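Local coordinates for protein RNA methyltransferase, TrmH family (Porphyromonas gingivalis, PDB 2I6D) that probably binds RNA and transfers methyl groups to it, as a TrmH-family member of the knotted SPOUT methyltransferase superfamily, at residues A[102-107]-A[195-200]. Numbering follows the deposited sequence. Where two conformers were deposited one is given.
Sequences EGLTLL and PNFTEP
Leu104 turns its CG anti to the backbone N (chi1 171°), and this torsion carries CD2 over one face of the Phe197 ring. Leu104 CD2 stands 4.2 Å from the centroid of the Phe197 ring, 28° off its normal, which meets the geometry of a CH-pi contact; its nearest ring atom is CE1 of Phe197, at 3.8 Å. The backbones join just beside this pair: Leu104 N donates to Phe197 O over 3.0 Å, a fairly straight bond (157° at the hydrogen) whose donor is tilted modestly from the carbonyl plane. Gly103, with its positive phi, brings its CA within 3.2 Å of Glu199 O in a CA-H...O contact. Of the two carbonyls that thus face the start of the strand, Phe197 O belongs to a type I turn from Asn196 to Glu199, closed by Glu199 N to Asn196 O, and Glu199 O follows at its end. Asn196 OD1 reinforces it as an Asx turn, taking Thr198 N in its carbonyl plane at 2.9 Å and Thr198 OG1 from above that plane. Beyond the pair, Arg254 makes a cation-pi contact with Phe197, and Leu104 packs on Trp253, both of helix 242-255. The turn leads through Pro200 into strand 201-206, which runs parallel to 104-109 and bonds through Ala201 and Leu203 to Thr105, so the contact lies where two adjacent inner strands of the SPOUT parallel sheet begin.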
# COMPACT_ATOMS: atom_id res chain seq x y z
N GLU A 102 -15.30 -2.03 -0.34
CA GLU A 102 -15.98 -1.78 -1.62
C GLU A 102 -15.40 -2.84 -2.54
O GLU A 102 -14.26 -2.73 -2.95
CB GLU A 102 -15.73 -0.36 -2.16
CG GLU A 102 -16.40 0.74 -1.32
CD GLU A 102 -16.04 2.18 -1.69
OE1 GLU A 102 -16.95 3.04 -1.56
OE2 GLU A 102 -14.87 2.47 -2.08
N GLY A 103 -16.18 -3.88 -2.81
CA GLY A 103 -15.67 -5.05 -3.50
C GLY A 103 -14.67 -5.84 -2.66
O GLY A 103 -14.56 -5.66 -1.43
N LEU A 104 -13.93 -6.71 -3.34
CA LEU A 104 -12.92 -7.50 -2.68
C LEU A 104 -11.89 -6.55 -2.04
O LEU A 104 -11.32 -5.67 -2.72
CB LEU A 104 -12.24 -8.41 -3.70
CG LEU A 104 -11.01 -9.16 -3.18
CD1 LEU A 104 -11.44 -10.06 -1.96
CD2 LEU A 104 -10.42 -9.98 -4.35
N THR A 105 -11.67 -6.77 -0.75
CA THR A 105 -10.86 -5.91 0.08
C THR A 105 -9.82 -6.78 0.76
O THR A 105 -10.16 -7.79 1.39
CB THR A 105 -11.76 -5.24 1.13
OG1 THR A 105 -12.75 -4.45 0.45
CG2 THR A 105 -10.95 -4.35 2.11
N LEU A 106 -8.55 -6.40 0.63
CA LEU A 106 -7.46 -7.15 1.24
C LEU A 106 -7.17 -6.65 2.63
O LEU A 106 -7.24 -5.43 2.89
CB LEU A 106 -6.18 -7.05 0.39
CG LEU A 106 -6.34 -7.42 -1.06
CD1 LEU A 106 -4.94 -7.31 -1.70
CD2 LEU A 106 -6.96 -8.83 -1.19
N LEU A 107 -6.90 -7.59 3.53
CA LEU A 107 -6.36 -7.24 4.82
C LEU A 107 -5.02 -7.95 4.98
O LEU A 107 -4.94 -9.17 4.87
CB LEU A 107 -7.32 -7.62 5.96
CG LEU A 107 -6.96 -7.17 7.39
CD1 LEU A 107 -5.85 -7.98 8.00
CD2 LEU A 107 -6.60 -5.73 7.47
N PRO A 195 -17.70 -14.68 -4.26
CA PRO A 195 -18.52 -13.60 -4.79
C PRO A 195 -17.82 -12.93 -5.95
O PRO A 195 -16.61 -13.08 -6.12
CB PRO A 195 -18.63 -12.62 -3.60
CG PRO A 195 -18.01 -13.28 -2.43
CD PRO A 195 -17.08 -14.31 -2.98
N ASN A 196 -18.58 -12.20 -6.77
CA ASN A 196 -17.95 -11.41 -7.84
C ASN A 196 -17.00 -10.39 -7.22
O ASN A 196 -17.21 -9.95 -6.09
CB ASN A 196 -19.03 -10.67 -8.65
CG ASN A 196 -18.47 -9.95 -9.88
OD1 ASN A 196 -17.90 -8.86 -9.79
ND2 ASN A 196 -18.65 -10.56 -11.04
N PHE A 197 -15.99 -10.00 -7.98
CA PHE A 197 -15.02 -8.99 -7.54
C PHE A 197 -15.65 -7.70 -7.00
O PHE A 197 -15.11 -7.07 -6.08
CB PHE A 197 -14.09 -8.65 -8.71
CG PHE A 197 -12.70 -8.35 -8.30
CD1 PHE A 197 -11.73 -9.35 -8.35
CD2 PHE A 197 -12.33 -7.07 -7.88
CE1 PHE A 197 -10.41 -9.09 -8.00
CE2 PHE A 197 -11.01 -6.80 -7.50
CZ PHE A 197 -10.05 -7.82 -7.56
N THR A 198 -16.79 -7.31 -7.56
CA THR A 198 -17.45 -6.07 -7.14
C THR A 198 -18.30 -6.21 -5.89
O THR A 198 -18.81 -5.21 -5.36
CB THR A 198 -18.36 -5.53 -8.23
OG1 THR A 198 -19.29 -6.56 -8.59
CG2 THR A 198 -17.55 -5.11 -9.43
N GLU A 199 -18.49 -7.44 -5.42
CA GLU A 199 -19.28 -7.67 -4.21
C GLU A 199 -18.42 -7.54 -2.97
O GLU A 199 -17.23 -7.78 -3.03
CB GLU A 199 -19.92 -9.05 -4.25
CG GLU A 199 -20.96 -9.18 -5.36
CD GLU A 199 -21.60 -10.56 -5.37
OE1 GLU A 199 -22.55 -10.77 -4.58
OE2 GLU A 199 -21.19 -11.41 -6.18
N PRO A 200 -19.01 -7.11 -1.84
CA PRO A 200 -18.23 -6.93 -0.62
C PRO A 200 -17.66 -8.25 -0.08
O PRO A 200 -18.37 -9.23 0.06
CB PRO A 200 -19.23 -6.28 0.35
CG PRO A 200 -20.58 -6.67 -0.15
CD PRO A 200 -20.44 -6.74 -1.66